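Local coordinates for protein P35 antigen (Borrelia burgdorferi, PDB 4ALY) that is an outer surface lipoprotein of the Lyme disease spirochaete that is critical to ensure infection after a tick bite, by a mechanism not defined, at residues A[261-264]-A[265-269]; A[189-192]-A[193-197]; A[73-76]-A[77-81]; A[147-150]-A[151-155]. All blocks are in the same frame, centred on the assembly; numbering follows the deposited sequence.

Contact 1: residues A[261-264]-A[265-269]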
loop_
_atom_site.group_PDB
_atom_site.type_symbol
_atom_site.label_atom_id
_atom_site.label_comp_id
_atom_site.label_asym_id
_atom_site.label_seq_id
_atom_site.Cartn_x
_atom_site.Cartn_y
_atom_site.Cartn_z
ATOM N N HIS A 261 -2.774 -8.025 -7.140
ATOM C CA HIS A 261 -1.492 -8.747 -7.213
ATOM C C HIS A 261 -0.855 -8.815 -8.612
ATOM O O HIS A 261 0.386 -8.663 -8.761
ATOM C CB HIS A 261 -1.691 -10.174 -6.690
ATOM C CG HIS A 261 -0.502 -11.039 -6.890
ATOM N ND1 HIS A 261 0.634 -10.904 -6.141
ATOM C CD2 HIS A 261 -0.233 -12.016 -7.849
ATOM C CE1 HIS A 261 1.551 -11.788 -6.565
ATOM N NE2 HIS A 261 1.020 -12.460 -7.625
ATOM N N ASP A 262 -1.679 -9.100 -9.632
ATOM C CA ASP A 262 -1.225 -9.235 -11.018
ATOM C C ASP A 262 -0.691 -7.944 -11.557
ATOM O O ASP A 262 0.398 -7.941 -12.096
ATOM C CB ASP A 262 -2.351 -9.700 -11.949
ATOM C CG ASP A 262 -2.724 -11.174 -11.745
ATOM O OD1 ASP A 262 -1.956 -11.959 -11.118
ATOM O OD2 ASP A 262 -3.820 -11.524 -12.235
ATOM N N ILE A 263 -1.467 -6.860 -11.378
ATOM C CA ILE A 263 -1.141 -5.519 -11.844
ATOM C C ILE A 263 0.123 -4.948 -11.202
ATOM O O ILE A 263 0.988 -4.411 -11.914
ATOM C CB ILE A 263 -2.310 -4.562 -11.634
ATOM C CG1 ILE A 263 -3.589 -5.242 -12.089
ATOM C CG2 ILE A 263 -2.090 -3.256 -12.399
ATOM C CD1 ILE A 263 -4.799 -4.328 -12.213
ATOM N N ILE A 264 0.260 -5.107 -9.882
ATOM C CA ILE A 264 1.490 -4.718 -9.209
ATOM C C ILE A 264 2.738 -5.415 -9.768
ATOM O O ILE A 264 3.754 -4.748 -10.076
ATOM C CB ILE A 264 1.430 -4.948 -7.693
ATOM C CG1 ILE A 264 0.619 -3.835 -7.039
ATOM C CG2 ILE A 264 2.844 -4.946 -7.131
ATOM C CD1 ILE A 264 -0.086 -4.254 -5.767
ATOM N N LEU A 265 2.675 -6.739 -9.888
ATOM C CA LEU A 265 3.804 -7.523 -10.454
ATOM C C LEU A 265 4.071 -7.091 -11.894
ATOM O O LEU A 265 5.207 -6.914 -12.280
ATOM C CB LEU A 265 3.485 -9.014 -10.402
ATOM C CG LEU A 265 4.525 -10.056 -10.794
ATOM C CD1 LEU A 265 5.828 -9.820 -10.008
ATOM C CD2 LEU A 265 3.977 -11.491 -10.587
ATOM N N ASP A 266 3.017 -6.871 -12.676
ATOM C CA ASP A 266 3.190 -6.361 -14.037
ATOM C C ASP A 266 3.909 -5.013 -14.068
ATOM O O ASP A 266 4.655 -4.740 -14.987
ATOM C CB ASP A 266 1.857 -6.297 -14.806
ATOM C CG ASP A 266 1.226 -7.706 -15.042
ATOM O OD1 ASP A 266 1.955 -8.712 -15.009
ATOM O OD2 ASP A 266 -0.011 -7.810 -15.237
ATOM N N LEU A 267 3.679 -4.181 -13.068
ATOM C CA LEU A 267 4.245 -2.844 -13.024
ATOM C C LEU A 267 5.696 -2.837 -12.533
ATOM O O LEU A 267 6.546 -2.078 -13.044
ATOM C CB LEU A 267 3.384 -1.965 -12.141
ATOM C CG LEU A 267 2.021 -1.602 -12.720
ATOM C CD1 LEU A 267 1.267 -0.870 -11.638
ATOM C CD2 LEU A 267 2.057 -0.718 -13.964
ATOM N N VAL A 268 6.000 -3.693 -11.557
ATOM C CA VAL A 268 7.383 -3.885 -11.167
ATOM C C VAL A 268 8.246 -4.473 -12.321
ATOM O O VAL A 268 9.276 -3.899 -12.687
ATOM C CB VAL A 268 7.502 -4.718 -9.874
ATOM C CG1 VAL A 268 8.973 -5.061 -9.631
ATOM C CG2 VAL A 268 6.869 -3.974 -8.657
ATOM N N ASN A 269 7.825 -5.602 -12.887
ATOM C CA ASN A 269 8.546 -6.220 -13.992
ATOM C C ASN A 269 8.761 -5.252 -15.151
ATOM O O ASN A 269 9.888 -5.076 -15.597
ATOM C CB ASN A 269 7.877 -7.514 -14.498
ATOM C CG ASN A 269 7.914 -8.658 -13.476
ATOM O OD1 ASN A 269 7.209 -9.645 -13.658
ATOM N ND2 ASN A 269 8.724 -8.546 -12.422
#
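From His-261 to Val-268 the backbone runs as unbroken alpha helix, each carbonyl of residues 261 to 264 taking the N-H four places on; the bond from Val-268 N to Ile-264 O is 2.9 Å long and nearly straight (166°), while that from Leu-267 N to Ile-263 O is more bent. One turn apart, Ile-263 and Leu-267 lie side by side and point the same way, with Ile-263 CG2 4.2 Å from Leu-267 CD1. Leu-267 CG stands beside its own backbone N (chi1 -71°), which swings CD1 back over the preceding turn. The next pair round the helix is similar: Ile-264 CG2 and Val-268 CG2 are 4.4 Å apart. On the surface, Leu-265 CD2 approaches the His-261 ring obliquely, 4.3 Å from NE2. Asp-262 and Asp-266 also follow one another there, but their OD2 atoms are 6.1 Å apart, so any repulsion is probably mild. Leu-267 packs against Asp-209 and Leu-213 of helix 200-233, whereas Ile-264 and Val-268 meet helix 163-189. With apolar Ile-263 and Leu-265 also on the surface, this is i to i+4 packing on one helix of a helical bundle.

Contact 2: residues A[189-192]-A[193-197]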
loop_
_atom_site.group_PDB
_atom_site.type_symbol
_atom_site.label_atom_id
_atom_site.label_comp_id
_atom_site.label_asym_id
_atom_site.label_seq_id
_atom_site.Cartn_x
_atom_site.Cartn_y
_atom_site.Cartn_z
ATOM N N LEU A 189 15.184 6.268 -9.914
ATOM C CA LEU A 189 16.221 7.172 -9.382
ATOM C C LEU A 189 17.616 6.548 -9.358
ATOM O O LEU A 189 18.623 7.250 -9.468
ATOM C CB LEU A 189 15.858 7.647 -7.988
ATOM C CG LEU A 189 14.642 8.528 -7.737
ATOM C CD1 LEU A 189 14.474 8.615 -6.221
ATOM C CD2 LEU A 189 14.767 9.933 -8.333
ATOM N N ASN A 190 17.692 5.232 -9.245
ATOM C CA ASN A 190 18.998 4.571 -9.312
ATOM C C ASN A 190 19.630 4.603 -10.716
ATOM O O ASN A 190 20.753 4.117 -10.907
ATOM C CB ASN A 190 18.942 3.140 -8.796
ATOM C CG ASN A 190 20.255 2.714 -8.165
ATOM O OD1 ASN A 190 20.822 1.673 -8.514
ATOM N ND2 ASN A 190 20.757 3.532 -7.228
ATOM N N VAL A 191 18.896 5.165 -11.686
ATOM C CA VAL A 191 19.399 5.341 -13.042
ATOM C C VAL A 191 18.984 6.686 -13.554
ATOM O O VAL A 191 18.786 6.856 -14.745
ATOM C CB VAL A 191 19.015 4.199 -14.025
ATOM C CG1 VAL A 191 19.783 2.922 -13.682
ATOM C CG2 VAL A 191 17.503 3.944 -14.097
ATOM N N LYS A 192 18.885 7.658 -12.650
ATOM C CA LYS A 192 18.356 8.988 -13.014
ATOM C C LYS A 192 19.082 9.754 -14.145
ATOM O O LYS A 192 18.420 10.499 -14.883
ATOM C CB LYS A 192 18.096 9.874 -11.792
ATOM C CG LYS A 192 19.301 10.560 -11.155
ATOM C CD LYS A 192 18.851 11.892 -10.521
ATOM C CE LYS A 192 19.990 12.722 -9.968
ATOM N NZ LYS A 192 20.658 11.951 -8.874
ATOM N N ASP A 193 20.397 9.566 -14.310
ATOM C CA ASP A 193 21.131 10.321 -15.346
ATOM C C ASP A 193 20.846 9.802 -16.752
ATOM O O ASP A 193 20.867 10.578 -17.703
ATOM C CB ASP A 193 22.647 10.292 -15.127
ATOM C CG ASP A 193 23.061 10.763 -13.756
ATOM O OD1 ASP A 193 22.438 11.697 -13.186
ATOM O OD2 ASP A 193 24.037 10.185 -13.257
ATOM N N LYS A 194 20.587 8.495 -16.857
ATOM C CA LYS A 194 20.439 7.797 -18.128
ATOM C C LYS A 194 19.013 7.651 -18.721
ATOM O O LYS A 194 18.818 6.936 -19.722
ATOM C CB LYS A 194 21.153 6.449 -18.056
ATOM C CG LYS A 194 22.666 6.590 -18.110
ATOM C CD LYS A 194 23.349 5.494 -17.325
ATOM C CE LYS A 194 23.177 5.721 -15.826
ATOM N NZ LYS A 194 23.169 4.413 -15.101
ATOM N N LEU A 195 18.039 8.347 -18.134
ATOM C CA LEU A 195 16.641 8.349 -18.634
ATOM C C LEU A 195 16.471 9.051 -19.990
ATOM O O LEU A 195 15.578 8.683 -20.756
ATOM C CB LEU A 195 15.671 8.972 -17.619
ATOM C CG LEU A 195 14.782 8.018 -16.800
ATOM C CD1 LEU A 195 15.606 7.027 -16.002
ATOM C CD2 LEU A 195 13.858 8.796 -15.868
ATOM N N GLN A 196 17.299 10.061 -20.283
ATOM C CA GLN A 196 17.270 10.666 -21.624
ATOM C C GLN A 196 17.735 9.686 -22.719
ATOM O O GLN A 196 17.466 9.912 -23.884
ATOM C CB GLN A 196 18.058 11.963 -21.714
ATOM C CG GLN A 196 19.531 11.792 -21.385
ATOM C CD GLN A 196 19.838 12.366 -20.034
ATOM O OE1 GLN A 196 19.118 12.099 -19.056
ATOM N NE2 GLN A 196 20.886 13.192 -19.963
ATOM N N GLN A 197 18.379 8.586 -22.336
ATOM C CA GLN A 197 18.753 7.550 -23.292
ATOM C C GLN A 197 17.583 6.713 -23.736
ATOM O O GLN A 197 17.759 5.803 -24.567
ATOM C CB GLN A 197 19.782 6.605 -22.713
ATOM C CG GLN A 197 21.200 7.136 -22.704
ATOM C CD GLN A 197 22.169 6.054 -22.240
ATOM O OE1 GLN A 197 23.107 6.333 -21.498
ATOM N NE2 GLN A 197 21.911 4.797 -22.644
#
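Val-191 turns its two methyl branches toward different partners in the loop between helix 163-189 and helix 200-233. Its CG1 lies beside the backbone N (chi1 -71°), which leaves CG2 wedged between that N and the carbonyl carbon. CG2 meets Leu-195 CD1 at 4.1 Å, and the two side chains cross at about a right angle. The same CD1 sits 3.4 Å from Val-191 O, so the leucine methyl touches both the backbone and the side chain of the valine. CG1, the other branch, is 4.0 Å from Lys-194 NZ. That lysine also crosses the valine at about a right angle; bends at chi2 and chi3 fold its chain back until the amine stands next to the methyl, where NZ is hydrogen-bonded to the carbonyl of Ile-278.

In the backbone, Lys-194 N donates to Val-191 O over 3.2 Å, the donor well above the carbonyl plane (48°), an i to i+3 bond across the turn. At the surface Lys-192 and Asp-193 cross at a slant. Lys-192 CG stands between its backbone N and carbonyl carbon (chi1 79°), which sets it 3.9 Å from Asp-193 OD1; NZ stops 4.7 Å from that oxygen, so any attraction between the opposite charges probably acts without contact. Leu-195 also packs on Ile-79 of helix 70-95 and, with Val-191, on Ile-278. The contact thus mixes its chemistry: Val-191 and Leu-195 join the loop to helix 70-95 and the chain end, and the Lys-194 amine lying against the valine is satisfied by a backbone carbonyl.

Contact 3: residues A[73-76]-A[77-81]; sequences AKLI and QKILD
Ile-76 and Leu-80, one helical turn apart, meet through Ile-76 CG2 and Leu-80 CD1 at 4.2 Å. Ile-76 has the most surface buried here, and much of that burial is against the backbone that follows it. Its CG2 is anti to the backbone N, beside the carbonyl carbon (chi1 -39° for CG1), and this directs the methyl along the helix toward the next turn. Leu-80 reaches back with CG at 3.6 Å from Ile-76 O, the carbonyl that also accepts the Leu-80 N-H in a short bond of 2.7 Å.

Gln-77, next in buried surface, makes its contact through the base of its side chain. CB rests 3.4 Å from Lys-74 O and also lies close to Ala-73 O, which receives the Gln-77 N-H; beyond it the chain bends at chi2 and carries the amide away from the preceding turn. Leu-75 comes third. Its CD2 is 4.3 Å from Ile-79 CD1, a light touch, but Ile-79 adds a closer one by laying CD1 3.2 Å from Leu-75 O. The bond from Ile-79 N to that same oxygen is nearly straight at 169°.

Leu-75 and Ile-79 turn to Tyr-207 of helix 200-233, while Ile-76 and Leu-80 pack on Leu-195 of the loop between helices 163-189 and 200-233; Ile-79 and Leu-80 both touch Ile-188 as well. Chemically, then, the contact is hydrophobic on the bundle side and polar on the other: the carbonyls accept helix bonds and are flanked by side-chain carbons, while Lys-74, Gln-77 and Lys-78 extend their polar ends from the helix surface.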
loop_
_atom_site.group_PDB
_atom_site.type_symbol
_atom_site.label_atom_id
_atom_site.label_comp_id
_atom_site.label_asym_id
_atom_site.label_seq_id
_atom_site.Cartn_x
_atom_site.Cartn_y
_atom_site.Cartn_z
ATOM N N ALA A 73 11.746 16.196 -22.490
ATOM C CA ALA A 73 12.398 16.838 -21.334
ATOM C C ALA A 73 11.460 16.976 -20.139
ATOM O O ALA A 73 11.863 16.747 -19.003
ATOM C CB ALA A 73 12.994 18.184 -21.704
ATOM N N LYS A 74 10.213 17.346 -20.433
ATOM C CA LYS A 74 9.105 17.386 -19.480
ATOM C C LYS A 74 8.797 16.028 -18.833
ATOM O O LYS A 74 8.716 15.956 -17.596
ATOM C CB LYS A 74 7.841 17.953 -20.143
ATOM C CG LYS A 74 7.633 19.419 -19.842
ATOM C CD LYS A 74 6.154 19.730 -19.695
ATOM C CE LYS A 74 5.646 20.532 -20.894
ATOM N NZ LYS A 74 6.502 21.711 -21.201
ATOM N N LEU A 75 8.648 14.977 -19.649
ATOM C CA LEU A 75 8.383 13.634 -19.157
ATOM C C LEU A 75 9.426 13.191 -18.161
ATOM O O LEU A 75 9.054 12.651 -17.139
ATOM C CB LEU A 75 8.335 12.595 -20.263
ATOM C CG LEU A 75 7.020 12.094 -20.853
ATOM C CD1 LEU A 75 7.348 11.140 -21.983
ATOM C CD2 LEU A 75 6.148 11.365 -19.859
ATOM N N ILE A 76 10.711 13.386 -18.466
ATOM C CA ILE A 76 11.800 13.018 -17.546
ATOM C C ILE A 76 11.519 13.740 -16.234
ATOM O O ILE A 76 11.316 13.116 -15.208
ATOM C CB ILE A 76 13.216 13.475 -18.020
ATOM C CG1 ILE A 76 13.437 13.337 -19.549
ATOM C CG2 ILE A 76 14.315 12.796 -17.222
ATOM C CD1 ILE A 76 13.858 11.992 -20.090
ATOM N N GLN A 77 11.533 15.068 -16.295
ATOM C CA GLN A 77 11.233 15.938 -15.167
ATOM C C GLN A 77 10.023 15.481 -14.339
ATOM O O GLN A 77 10.150 15.386 -13.155
ATOM C CB GLN A 77 11.048 17.396 -15.626
ATOM C CG GLN A 77 12.265 18.287 -15.436
ATOM C CD GLN A 77 12.479 18.705 -13.983
ATOM O OE1 GLN A 77 13.517 18.406 -13.398
ATOM N NE2 GLN A 77 11.493 19.398 -13.392
ATOM N N LYS A 78 8.876 15.198 -14.962
ATOM C CA LYS A 78 7.662 14.810 -14.229
ATOM C C LYS A 78 7.812 13.451 -13.575
ATOM O O LYS A 78 7.402 13.270 -12.444
ATOM C CB LYS A 78 6.462 14.741 -15.144
ATOM C CG LYS A 78 5.608 15.981 -15.235
ATOM C CD LYS A 78 4.587 15.720 -16.337
ATOM C CE LYS A 78 3.846 16.984 -16.752
ATOM N NZ LYS A 78 2.940 17.425 -15.649
ATOM N N ILE A 79 8.399 12.500 -14.289
ATOM C CA ILE A 79 8.790 11.211 -13.728
ATOM C C ILE A 79 9.785 11.302 -12.553
ATOM O O ILE A 79 9.658 10.579 -11.545
ATOM C CB ILE A 79 9.391 10.341 -14.825
ATOM C CG1 ILE A 79 8.281 9.859 -15.774
ATOM C CG2 ILE A 79 10.244 9.191 -14.246
ATOM C CD1 ILE A 79 8.842 9.477 -17.136
ATOM N N LEU A 80 10.783 12.179 -12.688
ATOM C CA LEU A 80 11.766 12.376 -11.629
ATOM C C LEU A 80 11.175 13.085 -10.421
ATOM O O LEU A 80 11.594 12.778 -9.307
ATOM C CB LEU A 80 12.998 13.141 -12.117
ATOM C CG LEU A 80 13.992 12.365 -12.980
ATOM C CD1 LEU A 80 15.282 13.166 -13.146
ATOM C CD2 LEU A 80 14.229 10.968 -12.419
ATOM N N ASP A 81 10.245 14.027 -10.645
ATOM C CA ASP A 81 9.537 14.638 -9.546
ATOM C C ASP A 81 8.668 13.577 -8.796
ATOM O O ASP A 81 8.860 13.399 -7.595
ATOM C CB ASP A 81 8.682 15.848 -9.980
ATOM C CG ASP A 81 9.510 16.990 -10.588
ATOM O OD1 ASP A 81 10.785 16.979 -10.496
ATOM O OD2 ASP A 81 8.869 17.883 -11.205
#

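Contact 4: residues A[147-150]-A[151-155]; sequences FNLG and QILSK
Gln-151 lays its side chain across the ring of Phe-147, one turn back on helix 143-157. Its CB is 3.8 Å from Phe-147 O, the carbonyl that accepts the Gln-151 N-H. CG, set beside the backbone N, comes closer to that oxygen and also stands over one face of the ring, 3.9 Å from the centroid and 23° off the normal: a CH-pi contact offset toward the rim. A bend at chi2 then carries CD along the ring, 3.8 Å from Phe-147 CZ, and OE1 ends the same distance from CE1. NE2, at the other end of the amide, lies a little farther off, 4.2 Å from Phe-147 CZ. Amide and ring planes differ by only 3°, so the flat groups stack. Phe-147 offers its face because CG is anti to its backbone N (chi1 173°), leaning the ring toward the following turn.

This i to i+4 pair occupies the exposed side of an amphipathic bundle helix; the buried side faces helix 200-233, helix 241-250 and helix 106-110. There Leu-149 and Leu-153 cross at a slant, with Leu-149 CG 3.7 Å from Leu-153 CD1. Leu-149 reaches Thr-224 and Leu-227, while Leu-153 packs on Ile-109 and Leu-248. Ile-152 lies against the backbone, its CG1 3.2 Å from Asn-148 O, and touches Tyr-231 and Leu-244.

Gly-150 contributes its carbonyl. The hydroxyl of Ser-154 donates to it, OG to Gly-150 O being 2.9 Å, alongside a weak bond from Ser-154 N. Two donors from one residue therefore grip this oxygen, and the buried serine hydroxyl is satisfied by its own helix, next to Glu-108 and Ile-109.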
loop_
_atom_site.group_PDB
_atom_site.type_symbol
_atom_site.label_atom_id
_atom_site.label_comp_id
_atom_site.label_asym_id
_atom_site.label_seq_id
_atom_site.Cartn_x
_atom_site.Cartn_y
_atom_site.Cartn_z
ATOM N N PHE A 147 -5.931 4.972 12.823
ATOM C CA PHE A 147 -6.348 4.553 14.110
ATOM C C PHE A 147 -7.794 4.053 14.031
ATOM O O PHE A 147 -8.114 3.053 14.683
ATOM C CB PHE A 147 -6.204 5.689 15.142
ATOM C CG PHE A 147 -6.796 5.348 16.474
ATOM C CD1 PHE A 147 -6.123 4.498 17.329
ATOM C CD2 PHE A 147 -8.108 5.764 16.813
ATOM C CE1 PHE A 147 -6.706 4.139 18.551
ATOM C CE2 PHE A 147 -8.689 5.430 18.003
ATOM C CZ PHE A 147 -7.994 4.595 18.885
ATOM N N ASN A 148 -8.664 4.788 13.298
ATOM C CA ASN A 148 -10.113 4.458 13.163
ATOM C C ASN A 148 -10.338 3.143 12.368
ATOM O O ASN A 148 -11.110 2.286 12.824
ATOM C CB ASN A 148 -10.943 5.649 12.617
ATOM C CG ASN A 148 -11.003 6.839 13.605
ATOM O OD1 ASN A 148 -11.373 6.677 14.783
ATOM N ND2 ASN A 148 -10.574 8.016 13.156
ATOM N N LEU A 149 -9.666 2.999 11.215
ATOM C CA LEU A 149 -9.573 1.736 10.460
ATOM C C LEU A 149 -9.223 0.599 11.397
ATOM O O LEU A 149 -9.999 -0.382 11.489
ATOM C CB LEU A 149 -8.522 1.771 9.361
ATOM C CG LEU A 149 -8.497 0.551 8.349
ATOM C CD1 LEU A 149 -9.907 0.270 7.725
ATOM C CD2 LEU A 149 -7.464 0.705 7.219
ATOM N N GLY A 150 -8.127 0.782 12.153
ATOM C CA GLY A 150 -7.598 -0.191 13.043
ATOM C C GLY A 150 -8.495 -0.650 14.148
ATOM O O GLY A 150 -8.375 -1.819 14.547
ATOM N N GLN A 151 -9.337 0.236 14.697
ATOM C CA GLN A 151 -10.297 -0.132 15.745
ATOM C C GLN A 151 -11.446 -1.007 15.178
ATOM O O GLN A 151 -12.000 -1.913 15.856
ATOM C CB GLN A 151 -10.872 1.104 16.471
ATOM C CG GLN A 151 -9.833 1.892 17.287
ATOM C CD GLN A 151 -9.138 1.043 18.382
ATOM O OE1 GLN A 151 -7.940 0.547 18.246
ATOM N NE2 GLN A 151 -9.890 0.848 19.495
ATOM N N ILE A 152 -11.805 -0.735 13.931
ATOM C CA ILE A 152 -12.826 -1.481 13.278
ATOM C C ILE A 152 -12.281 -2.882 12.895
ATOM O O ILE A 152 -12.948 -3.891 13.077
ATOM C CB ILE A 152 -13.234 -0.676 12.051
ATOM C CG1 ILE A 152 -13.887 0.674 12.497
ATOM C CG2 ILE A 152 -14.045 -1.482 11.051
ATOM C CD1 ILE A 152 -14.067 1.590 11.305
ATOM N N LEU A 153 -11.066 -2.922 12.349
ATOM C CA LEU A 153 -10.481 -4.150 11.862
ATOM C C LEU A 153 -10.093 -5.046 13.035
ATOM O O LEU A 153 -10.032 -6.234 12.874
ATOM C CB LEU A 153 -9.264 -3.881 10.979
ATOM C CG LEU A 153 -9.483 -3.276 9.588
ATOM C CD1 LEU A 153 -8.164 -3.112 8.831
ATOM C CD2 LEU A 153 -10.538 -3.971 8.736
ATOM N N SER A 154 -9.874 -4.477 14.210
ATOM C CA SER A 154 -9.569 -5.234 15.397
ATOM C C SER A 154 -10.812 -5.991 15.814
ATOM O O SER A 154 -10.715 -7.014 16.526
ATOM C CB SER A 154 -9.266 -4.291 16.547
ATOM O OG SER A 154 -7.939 -3.857 16.514
ATOM N N LYS A 155 -11.985 -5.501 15.436
ATOM C CA LYS A 155 -13.194 -6.201 15.860
ATOM C C LYS A 155 -13.247 -7.518 15.083
ATOM O O LYS A 155 -13.578 -8.539 15.668
ATOM C CB LYS A 155 -14.438 -5.365 15.671
ATOM C CG LYS A 155 -14.534 -4.215 16.671
ATOM C CD LYS A 155 -15.950 -3.679 16.681
ATOM C CE LYS A 155 -16.284 -3.110 18.048
ATOM N NZ LYS A 155 -17.448 -2.214 17.883
#

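Along the chain the order is contact 3 on helix 70-95, contact 4 on helix 143-157, contact 2 in the linker between helices 163-189 and 200-233, and contact 1 on helix 254-275. Contacts 2 and 3 touch, their centres about 11 Å apart: Lys-192 CB meets Leu-80 CD2 at 4.1 Å. Contact 4 lies across the chain's centre, with its centre about 42 Å from that of contact 2 and 29 Å from that of contact 1. Helix 200-233 unites the set, packing against the helices of contacts 1, 3 and 4 and following the linker of contact 2. That shared neighbour is consistent with one elongated, mainly helical fold without strands.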